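Local coordinates for protein abietadiene synthase, chloroplastic (Abies grandis, PDB 3S9V) that is a chloroplast enzyme of the terpene synthase family, built mostly of helices, with an N-terminal terpene synthase region and a metal-binding one, at residues H374-G379 against A726-N731; A512-E517 against K744-E749; L550-E555 against Q570-C575; P626-Y631 against A697-C702. All coordinates share one frame; numbering follows the deposited sequence.

Contact 1: H374-G379 against A726-N731; sequences HVSFPG and ALEELN
Glu-728, on helix 712-736, reaches over the loop that contains Ser-376 and Pro-378 and is held at both carboxylate oxygens. Ser-376 donates its hydroxyl to the anti lone pair of OE2, with Ser-376 OG 2.9 Å from Glu-728 OE2. A water donates to Glu-728 OE1 and itself accepts the backbone N-H of Gly-379. Glu-728 CG stands anti to the backbone N (chi1 -159°), which lays it against the peptide joining Phe-377 and Pro-378, Glu-728 CG 3.4 Å from Phe-377 C. Three residues further along the helix, Asn-731 sends ND2 to Ser-376 O at 3.1 Å. That carbonyl is met in its own plane on a lone pair, with an N-H...O angle of 153°. The other side of the amide is taken as well: Asn-731 OD1 bonds to Trp-425 NE1 and His-426 NE2, which fixes its rotation. Pro-378 rests on the helix backbone, its CD 3.7 Å from Glu-728 O. Both oxygens of Glu-728 thus act as acceptors, consistent with a carboxylate, and of the three loop groups bonded, directly or through water, two are backbone: Ser-376 O and Gly-379 N.

Contact 2: A512-E517 against K744-E749; sequences ASFIFE and KRLVFE
Arg-745 points its guanidinium edge at the chain leaving helix 504-514 and takes hold of both Phe-514 and Glu-517. NH2 donates to Phe-514 O at 2.8 Å, the oxygen lying 4° out of the guanidinium plane. The same NH2 also reaches the syn lone pair of the acid, Arg-745 NH2 to Glu-517 OE2 3.1 Å, in a nearly straight bond of 171°, and makes a weak one to OE1. Arg-745 NH1 meets Glu-517 OE1 at 2.9 Å, completing an end-on, two-nitrogen salt bridge, although this donor is tilted out of the carboxylate plane. A bend at chi3 (59°) turns the group toward these acceptors, and NE gives its hydrogen to a water that returns a weak bond to Phe-514 O. Ile-515 CG2 lies over one guanidinium face. Beside this polar cluster, Leu-746 CD2 sits at the edge of the Phe-514 ring, 4.2 Å from Phe-514 CE1. The carboxylate of Glu-749 turns to Arg-752. In the second shell, Arg-524 NH1 bonds Ile-515 O and Glu-517 O, holding the backbone that presents the acceptors. An arginine of a late helix thus clasps the loop between helices 504-514 and 521-541 of the all-helical terpene synthase fold. Helix 521-541, through Cys-523 and Tyr-527, and helix 430-440, through Pro-430, both pack against the junction of that loop with helix 741-757.

Contact 3: L550-E555 against Q570-C575; sequences LKLFTE and QQMKIC
Leu-550, set beside Met-572 of the facing helix, has its carbonyl taken one turn on by the helix bond from Thr-554 N, 3.0 Å from Leu-550 O. The hydroxyl of Thr-554 is bonded to Tyr-541 OH. Toward helix 570-594 the surface is apolar. Met-572, with CG anti to the backbone N (chi1 -171°), extends its chain across the gap and bends at the end, so that the methyl lodges between the starts of two side chains, Leu-552 CB and Phe-553 CB. The methyl is modelled too close to Phe-553 N, and chi3 at 135° is off the usual staggered values, so its exact place, and its spacing from both CB atoms, is doubtful. Helices 547-559 and 570-594, neighbours in the chain within the metal-binding region of the terpene synthase, run nearly parallel here, their axes 14° apart at a closest approach of 10.8 Å. Tyr-541, at the end of helix 521-541, belongs to the sequence DDLYD, which fits the aspartate-rich DDxxD motif of the family, so the pair stands close to that motif. Phe-553 swings its ring into the gap, with Met-572 CG at the ring edge, 4.0 Å from Phe-553 CD2. Cys-575 adds a sulfur-aromatic contact, approaching obliquely with SG 3.8 Å from Phe-553 CE2. Leu-537 of helix 521-541 touches both Phe-553 and Cys-575, and Phe-576 meets the Phe-553 ring edge-to-face.

Contact 4: P626-Y631 against A697-C702; sequences PSFNEY and ASAIQC
Pro-626 opens the contact by setting its ring against Ala-697, with Pro-626 CD 4.2 Å from Ala-697 CB, while its carbonyl O comes 3.2 Å from Cys-702 SG. Ser-627 is the N-cap of helix 628-638, OG accepting a weak bond from Glu-630 N. Phe-628 follows, with CG anti to the backbone N (chi1 -176°); this brings the ring edge to the helix backbone across the way, Phe-628 CD1 3.6 Å from Ala-699 O. Its own N-H goes to Asp-706 OD2. Tyr-631, a turn later, lies across the other helix start: Ser-698 CA sits over one face of its ring, 3.5 Å from Tyr-631 CZ. Cys-702 SG approaches the ring obliquely, 4.4 Å from the centroid of Tyr-631, in a sulfur-aromatic contact, and packs on Tyr-631 CB. Ser-698 is the N-cap of helix 699-706, OG accepting Gln-701 N at 3.3 Å, so two capped helix starts meet side by side. Beyond the ring, Tyr-631 OH and Ala-699 N both bond Asp-683 OD2 of helix 669-693. That aspartate lies in the sequence NDTKTYQAE, which fits the second metal-binding (NSE/DTE) motif of terpene synthases, so the junction probably backs onto that motif.

Contacts 1 and 2 interlock: their segments alternate along the chain, and their second halves lie on the successive helices 712-736 and 741-757. They touch through Phe-748, which packs on Leu-730 and Asn-731, with centres 19 Å apart. Contact 1 joins the N-terminal terpene synthase region to a helix of the metal-binding one. Contacts 3 and 4 come in series, both nested inside the loops closed by contacts 1 and 2, and lie wholly within the metal-binding region, 28 Å apart between centres. Contact 3, about 47 Å from the chain centre, is the most remote. The late helices thus return to earlier parts of the chain, while contacts 3 and 4 join helices within the metal-binding region.

Contact 1: H374-G379 against A726-N731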
# COMPACT_ATOMS: atom_id res chain seq x y z
N HIS A 374 2.01 8.88 4.51
CA HIS A 374 2.74 9.57 3.45
C HIS A 374 1.83 10.29 2.46
O HIS A 374 2.27 11.22 1.79
CB HIS A 374 3.65 8.59 2.70
CG HIS A 374 4.88 8.20 3.45
ND1 HIS A 374 6.00 9.01 3.51
CD2 HIS A 374 5.15 7.13 4.23
CE1 HIS A 374 6.90 8.45 4.30
NE2 HIS A 374 6.42 7.31 4.74
N VAL A 375 0.58 9.86 2.36
CA VAL A 375 -0.34 10.48 1.41
C VAL A 375 -1.10 11.58 2.14
O VAL A 375 -2.32 11.53 2.30
CB VAL A 375 -1.32 9.44 0.82
CG1 VAL A 375 -2.07 10.04 -0.34
CG2 VAL A 375 -0.55 8.21 0.37
N SER A 376 -0.35 12.59 2.57
CA SER A 376 -0.89 13.69 3.32
C SER A 376 -0.97 15.00 2.55
O SER A 376 -0.29 15.19 1.54
CB SER A 376 -0.04 13.93 4.56
OG SER A 376 1.29 14.23 4.15
N PHE A 377 -1.81 15.89 3.07
CA PHE A 377 -2.02 17.21 2.50
C PHE A 377 -1.41 18.22 3.45
O PHE A 377 -1.16 17.92 4.62
CB PHE A 377 -3.52 17.50 2.36
CG PHE A 377 -4.23 16.55 1.45
CD1 PHE A 377 -3.53 15.80 0.51
CD2 PHE A 377 -5.62 16.42 1.51
CE1 PHE A 377 -4.20 14.93 -0.35
CE2 PHE A 377 -6.29 15.56 0.65
CZ PHE A 377 -5.58 14.81 -0.29
N PRO A 378 -1.14 19.44 2.96
CA PRO A 378 -0.55 20.44 3.84
C PRO A 378 -1.42 20.71 5.06
O PRO A 378 -2.64 20.76 4.95
CB PRO A 378 -0.42 21.66 2.93
CG PRO A 378 -1.52 21.46 1.92
CD PRO A 378 -1.43 19.99 1.63
N GLY A 379 -0.78 20.85 6.21
CA GLY A 379 -1.50 21.13 7.43
C GLY A 379 -2.07 19.94 8.18
O GLY A 379 -2.74 20.12 9.19
N ALA A 726 6.31 21.15 -0.62
CA ALA A 726 5.92 21.16 -2.02
C ALA A 726 5.37 19.80 -2.44
O ALA A 726 4.41 19.72 -3.22
CB ALA A 726 7.11 21.52 -2.90
N LEU A 727 5.98 18.73 -1.92
CA LEU A 727 5.53 17.38 -2.25
C LEU A 727 4.16 17.14 -1.61
O LEU A 727 3.31 16.43 -2.16
CB LEU A 727 6.53 16.33 -1.74
CG LEU A 727 7.77 16.07 -2.59
CD1 LEU A 727 8.77 15.22 -1.80
CD2 LEU A 727 7.36 15.36 -3.88
N GLU A 728 3.97 17.74 -0.45
CA GLU A 728 2.72 17.61 0.28
C GLU A 728 1.63 18.34 -0.51
O GLU A 728 0.52 17.84 -0.66
CB GLU A 728 2.89 18.20 1.67
CG GLU A 728 1.89 17.71 2.70
CD GLU A 728 2.44 17.81 4.11
OE1 GLU A 728 2.92 18.90 4.50
OE2 GLU A 728 2.39 16.79 4.84
N GLU A 729 1.96 19.52 -1.03
CA GLU A 729 1.01 20.28 -1.82
C GLU A 729 0.74 19.54 -3.12
O GLU A 729 -0.39 19.54 -3.64
CB GLU A 729 1.54 21.70 -2.11
CG GLU A 729 0.54 22.53 -2.92
CD GLU A 729 0.88 24.02 -3.03
OE1 GLU A 729 0.20 24.72 -3.81
OE2 GLU A 729 1.81 24.50 -2.33
N LEU A 730 1.77 18.88 -3.65
CA LEU A 730 1.64 18.12 -4.89
C LEU A 730 0.68 16.94 -4.69
O LEU A 730 -0.04 16.56 -5.62
CB LEU A 730 3.01 17.61 -5.35
CG LEU A 730 3.05 16.93 -6.72
CD1 LEU A 730 2.56 17.91 -7.79
CD2 LEU A 730 4.47 16.48 -7.03
N ASN A 731 0.67 16.35 -3.50
CA ASN A 731 -0.25 15.25 -3.23
C ASN A 731 -1.68 15.75 -3.39
O ASN A 731 -2.50 15.14 -4.07
CB ASN A 731 -0.12 14.71 -1.80
CG ASN A 731 1.06 13.79 -1.63
OD1 ASN A 731 1.46 13.07 -2.55
ND2 ASN A 731 1.62 13.79 -0.42
O HOH W 1 1.77 20.79 6.72

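Contact 2: A512-E517 against K744-E749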
# COMPACT_ATOMS: atom_id res chain seq x y z
N ALA A 512 8.48 3.83 -18.39
CA ALA A 512 8.15 2.41 -18.33
C ALA A 512 7.78 1.99 -16.92
O ALA A 512 6.98 1.08 -16.72
CB ALA A 512 9.34 1.58 -18.84
N SER A 513 8.36 2.65 -15.93
CA SER A 513 8.09 2.32 -14.55
C SER A 513 6.72 2.78 -14.05
O SER A 513 6.21 2.22 -13.07
CB SER A 513 9.17 2.91 -13.64
OG SER A 513 8.92 4.29 -13.40
N PHE A 514 6.11 3.77 -14.70
CA PHE A 514 4.80 4.25 -14.24
C PHE A 514 3.65 4.21 -15.24
O PHE A 514 2.52 3.91 -14.84
CB PHE A 514 4.92 5.65 -13.59
CG PHE A 514 5.35 6.75 -14.53
CD1 PHE A 514 4.42 7.38 -15.36
CD2 PHE A 514 6.67 7.17 -14.57
CE1 PHE A 514 4.80 8.43 -16.21
CE2 PHE A 514 7.07 8.21 -15.41
CZ PHE A 514 6.14 8.84 -16.24
N ILE A 515 3.89 4.51 -16.51
CA ILE A 515 2.81 4.42 -17.52
C ILE A 515 3.17 3.23 -18.39
O ILE A 515 3.46 3.36 -19.58
CB ILE A 515 2.69 5.70 -18.40
CG1 ILE A 515 4.05 6.12 -18.95
CG2 ILE A 515 2.05 6.81 -17.59
CD1 ILE A 515 3.97 7.17 -20.05
N PHE A 516 3.13 2.07 -17.76
CA PHE A 516 3.48 0.79 -18.34
C PHE A 516 2.48 0.10 -19.27
O PHE A 516 2.88 -0.74 -20.07
CB PHE A 516 3.79 -0.15 -17.19
CG PHE A 516 2.65 -0.29 -16.21
CD1 PHE A 516 1.69 -1.28 -16.37
CD2 PHE A 516 2.53 0.60 -15.14
CE1 PHE A 516 0.62 -1.38 -15.49
CE2 PHE A 516 1.46 0.51 -14.26
CZ PHE A 516 0.50 -0.48 -14.44
N GLU A 517 1.19 0.42 -19.16
CA GLU A 517 0.19 -0.24 -19.99
C GLU A 517 0.54 -0.29 -21.48
O GLU A 517 1.10 0.66 -22.03
CB GLU A 517 -1.19 0.44 -19.84
CG GLU A 517 -1.80 0.40 -18.43
CD GLU A 517 -1.36 1.55 -17.54
OE1 GLU A 517 -2.21 2.09 -16.80
OE2 GLU A 517 -0.17 1.92 -17.58
N LYS A 744 -2.67 13.26 -14.72
CA LYS A 744 -2.24 13.40 -13.33
C LYS A 744 -1.07 12.46 -13.06
O LYS A 744 -0.17 12.78 -12.28
CB LYS A 744 -3.40 13.10 -12.36
CG LYS A 744 -4.50 14.14 -12.46
CD LYS A 744 -5.32 14.26 -11.20
CE LYS A 744 -6.23 13.08 -11.00
NZ LYS A 744 -7.02 13.27 -9.74
N ARG A 745 -1.08 11.30 -13.71
CA ARG A 745 0.00 10.33 -13.56
C ARG A 745 1.27 10.86 -14.23
O ARG A 745 2.37 10.74 -13.70
CB ARG A 745 -0.39 8.98 -14.17
CG ARG A 745 -1.51 8.25 -13.42
CD ARG A 745 -2.04 7.05 -14.20
NE ARG A 745 -1.00 6.06 -14.49
CZ ARG A 745 -1.14 5.05 -15.33
NH1 ARG A 745 -2.29 4.86 -15.98
NH2 ARG A 745 -0.13 4.21 -15.52
N LEU A 746 1.11 11.47 -15.41
CA LEU A 746 2.26 12.02 -16.13
C LEU A 746 2.93 13.11 -15.31
O LEU A 746 4.15 13.20 -15.27
CB LEU A 746 1.83 12.61 -17.47
CG LEU A 746 1.66 11.61 -18.61
CD1 LEU A 746 1.08 12.33 -19.82
CD2 LEU A 746 3.01 10.99 -18.95
N VAL A 747 2.14 13.93 -14.64
CA VAL A 747 2.69 15.00 -13.84
C VAL A 747 3.29 14.49 -12.52
O VAL A 747 4.45 14.77 -12.21
CB VAL A 747 1.63 16.07 -13.53
CG1 VAL A 747 2.23 17.14 -12.61
CG2 VAL A 747 1.16 16.71 -14.81
N PHE A 748 2.49 13.74 -11.76
CA PHE A 748 2.91 13.23 -10.46
C PHE A 748 4.01 12.17 -10.49
O PHE A 748 4.90 12.15 -9.65
CB PHE A 748 1.68 12.68 -9.72
CG PHE A 748 1.91 12.42 -8.26
CD1 PHE A 748 2.06 13.46 -7.37
CD2 PHE A 748 2.00 11.11 -7.79
CE1 PHE A 748 2.29 13.22 -6.02
CE2 PHE A 748 2.23 10.86 -6.44
CZ PHE A 748 2.38 11.91 -5.56
N GLU A 749 3.94 11.26 -11.46
CA GLU A 749 4.94 10.20 -11.58
C GLU A 749 6.28 10.76 -12.03
O GLU A 749 7.33 10.24 -11.65
CB GLU A 749 4.47 9.14 -12.57
CG GLU A 749 3.21 8.40 -12.15
CD GLU A 749 3.36 7.71 -10.80
OE1 GLU A 749 4.43 7.14 -10.53
OE2 GLU A 749 2.39 7.73 -10.02
O HOH W 2 0.93 5.83 -12.65

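Contact 3: L550-E555 against Q570-C575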
# COMPACT_ATOMS: atom_id res chain seq x y z
N LEU A 550 24.74 29.45 -29.07
CA LEU A 550 23.50 28.93 -28.51
C LEU A 550 22.32 29.67 -29.11
O LEU A 550 21.25 29.09 -29.33
CB LEU A 550 23.49 29.09 -26.98
CG LEU A 550 24.53 28.28 -26.21
CD1 LEU A 550 24.37 28.51 -24.72
CD2 LEU A 550 24.36 26.80 -26.54
N LYS A 551 22.51 30.96 -29.37
CA LYS A 551 21.46 31.78 -29.95
C LYS A 551 21.02 31.28 -31.33
O LYS A 551 19.88 31.50 -31.73
CB LYS A 551 21.93 33.23 -30.05
CG LYS A 551 20.82 34.17 -30.46
CD LYS A 551 21.33 35.56 -30.76
CE LYS A 551 20.22 36.39 -31.37
NZ LYS A 551 19.62 35.71 -32.57
N LEU A 552 21.92 30.62 -32.05
CA LEU A 552 21.57 30.09 -33.36
C LEU A 552 20.60 28.94 -33.16
O LEU A 552 19.64 28.79 -33.92
CB LEU A 552 22.82 29.58 -34.09
CG LEU A 552 23.94 30.58 -34.38
CD1 LEU A 552 25.14 29.82 -34.94
CD2 LEU A 552 23.47 31.64 -35.36
N PHE A 553 20.84 28.12 -32.14
CA PHE A 553 19.95 26.99 -31.86
C PHE A 553 18.57 27.52 -31.48
O PHE A 553 17.55 27.10 -32.04
CB PHE A 553 20.52 26.12 -30.74
CG PHE A 553 19.92 24.74 -30.67
CD1 PHE A 553 18.67 24.53 -30.08
CD2 PHE A 553 20.60 23.64 -31.20
CE1 PHE A 553 18.11 23.25 -30.03
CE2 PHE A 553 20.04 22.36 -31.16
CZ PHE A 553 18.80 22.17 -30.57
N THR A 554 18.53 28.45 -30.53
CA THR A 554 17.27 29.03 -30.08
C THR A 554 16.51 29.65 -31.25
O THR A 554 15.29 29.48 -31.38
CB THR A 554 17.51 30.10 -28.99
OG1 THR A 554 18.24 29.51 -27.91
CG2 THR A 554 16.19 30.63 -28.45
N GLU A 555 17.24 30.38 -32.10
CA GLU A 555 16.64 31.03 -33.26
C GLU A 555 16.14 30.02 -34.28
O GLU A 555 15.11 30.22 -34.93
CB GLU A 555 17.66 31.96 -33.92
CG GLU A 555 17.17 32.61 -35.22
CD GLU A 555 16.20 33.76 -34.97
OE1 GLU A 555 15.18 33.55 -34.28
OE2 GLU A 555 16.47 34.87 -35.47
N GLN A 570 30.32 22.30 -35.38
CA GLN A 570 30.17 20.91 -35.80
C GLN A 570 29.09 20.18 -35.00
O GLN A 570 28.05 19.82 -35.53
CB GLN A 570 31.50 20.17 -35.65
CG GLN A 570 31.42 18.68 -35.93
CD GLN A 570 31.00 18.37 -37.36
OE1 GLN A 570 30.77 17.21 -37.71
NE2 GLN A 570 30.92 19.40 -38.19
N GLN A 571 29.37 19.98 -33.72
CA GLN A 571 28.47 19.29 -32.81
C GLN A 571 27.05 19.86 -32.74
O GLN A 571 26.07 19.10 -32.75
CB GLN A 571 29.08 19.29 -31.40
CG GLN A 571 30.37 18.50 -31.30
CD GLN A 571 30.15 17.02 -31.47
OE1 GLN A 571 29.59 16.36 -30.59
NE2 GLN A 571 30.58 16.48 -32.60
N MET A 572 26.92 21.18 -32.67
CA MET A 572 25.60 21.80 -32.58
C MET A 572 24.74 21.48 -33.80
O MET A 572 23.55 21.17 -33.67
CB MET A 572 25.75 23.32 -32.41
CG MET A 572 24.45 24.06 -32.10
SD MET A 572 24.61 25.82 -31.71
CE MET A 572 23.31 26.46 -32.68
N LYS A 573 25.34 21.55 -34.98
CA LYS A 573 24.64 21.29 -36.24
C LYS A 573 23.97 19.93 -36.22
O LYS A 573 22.79 19.80 -36.54
CB LYS A 573 25.64 21.36 -37.40
CG LYS A 573 25.05 21.07 -38.77
CD LYS A 573 26.14 21.18 -39.83
CE LYS A 573 25.65 20.74 -41.20
NZ LYS A 573 26.75 20.77 -42.20
N ILE A 574 24.75 18.92 -35.85
CA ILE A 574 24.26 17.55 -35.77
C ILE A 574 23.11 17.50 -34.77
O ILE A 574 22.03 16.99 -35.07
CB ILE A 574 25.40 16.61 -35.30
CG1 ILE A 574 26.46 16.49 -36.39
CG2 ILE A 574 24.84 15.24 -34.94
CD1 ILE A 574 27.68 15.70 -35.95
N CYS A 575 23.36 18.04 -33.58
CA CYS A 575 22.35 18.05 -32.53
C CYS A 575 21.03 18.61 -33.04
O CYS A 575 19.99 17.99 -32.87
CB CYS A 575 22.84 18.86 -31.33
SG CYS A 575 21.57 19.11 -30.07

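Contact 4: P626-Y631 against A697-C702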
# COMPACT_ATOMS: atom_id res chain seq x y z
N PRO A 626 22.12 34.44 -8.56
CA PRO A 626 20.88 35.14 -8.21
C PRO A 626 20.36 34.73 -6.85
O PRO A 626 20.88 33.81 -6.23
CB PRO A 626 19.94 34.74 -9.34
CG PRO A 626 20.39 33.35 -9.66
CD PRO A 626 21.90 33.48 -9.66
N SER A 627 19.33 35.43 -6.38
CA SER A 627 18.72 35.11 -5.10
C SER A 627 18.02 33.77 -5.26
O SER A 627 17.88 33.26 -6.38
CB SER A 627 17.70 36.17 -4.71
OG SER A 627 16.56 36.11 -5.55
N PHE A 628 17.56 33.20 -4.15
CA PHE A 628 16.87 31.92 -4.18
C PHE A 628 15.61 31.98 -5.07
O PHE A 628 15.49 31.22 -6.03
CB PHE A 628 16.47 31.49 -2.77
CG PHE A 628 15.84 30.13 -2.71
CD1 PHE A 628 16.60 28.98 -2.91
CD2 PHE A 628 14.47 29.99 -2.47
CE1 PHE A 628 16.01 27.72 -2.88
CE2 PHE A 628 13.88 28.73 -2.44
CZ PHE A 628 14.65 27.59 -2.64
N ASN A 629 14.69 32.88 -4.74
CA ASN A 629 13.46 33.04 -5.50
C ASN A 629 13.67 33.18 -7.00
O ASN A 629 12.98 32.53 -7.79
CB ASN A 629 12.67 34.24 -4.99
CG ASN A 629 11.90 33.94 -3.73
OD1 ASN A 629 12.46 33.44 -2.76
ND2 ASN A 629 10.60 34.24 -3.74
N GLU A 630 14.60 34.04 -7.39
CA GLU A 630 14.85 34.22 -8.81
C GLU A 630 15.42 32.96 -9.43
O GLU A 630 15.01 32.57 -10.51
CB GLU A 630 15.80 35.39 -9.07
CG GLU A 630 16.13 35.57 -10.55
CD GLU A 630 16.83 36.88 -10.86
OE1 GLU A 630 17.89 37.15 -10.26
OE2 GLU A 630 16.32 37.65 -11.70
N TYR A 631 16.35 32.32 -8.73
CA TYR A 631 16.96 31.10 -9.24
C TYR A 631 15.92 30.00 -9.39
O TYR A 631 15.73 29.46 -10.49
CB TYR A 631 18.07 30.61 -8.31
CG TYR A 631 18.59 29.24 -8.69
CD1 TYR A 631 18.14 28.10 -8.03
CD2 TYR A 631 19.50 29.07 -9.73
CE1 TYR A 631 18.59 26.82 -8.39
CE2 TYR A 631 19.95 27.81 -10.11
CZ TYR A 631 19.49 26.69 -9.43
OH TYR A 631 19.94 25.44 -9.79
N ALA A 697 25.83 28.56 -8.95
CA ALA A 697 24.43 28.94 -8.75
C ALA A 697 23.53 27.72 -8.61
O ALA A 697 23.28 27.00 -9.59
CB ALA A 697 23.96 29.80 -9.91
N SER A 698 23.03 27.48 -7.40
CA SER A 698 22.15 26.35 -7.16
C SER A 698 21.19 26.65 -6.01
O SER A 698 21.32 27.66 -5.32
CB SER A 698 22.96 25.09 -6.84
OG SER A 698 23.52 25.13 -5.53
N ALA A 699 20.23 25.76 -5.79
CA ALA A 699 19.29 25.97 -4.71
C ALA A 699 20.03 26.31 -3.42
O ALA A 699 19.86 27.39 -2.87
CB ALA A 699 18.45 24.72 -4.52
N ILE A 700 20.88 25.40 -2.95
CA ILE A 700 21.63 25.61 -1.72
C ILE A 700 22.52 26.84 -1.77
O ILE A 700 22.43 27.71 -0.90
CB ILE A 700 22.52 24.38 -1.36
CG1 ILE A 700 21.65 23.15 -1.08
CG2 ILE A 700 23.35 24.68 -0.12
CD1 ILE A 700 20.93 22.61 -2.30
N GLN A 701 23.38 26.92 -2.78
CA GLN A 701 24.29 28.05 -2.94
C GLN A 701 23.58 29.39 -2.88
O GLN A 701 24.04 30.33 -2.22
CB GLN A 701 25.05 27.93 -4.27
CG GLN A 701 25.94 26.70 -4.35
CD GLN A 701 26.66 26.56 -5.68
OE1 GLN A 701 26.03 26.35 -6.72
NE2 GLN A 701 27.98 26.68 -5.66
N CYS A 702 22.45 29.48 -3.57
CA CYS A 702 21.67 30.71 -3.60
C CYS A 702 21.01 31.03 -2.27
O CYS A 702 20.96 32.19 -1.86
CB CYS A 702 20.59 30.63 -4.69
SG CYS A 702 21.24 30.62 -6.38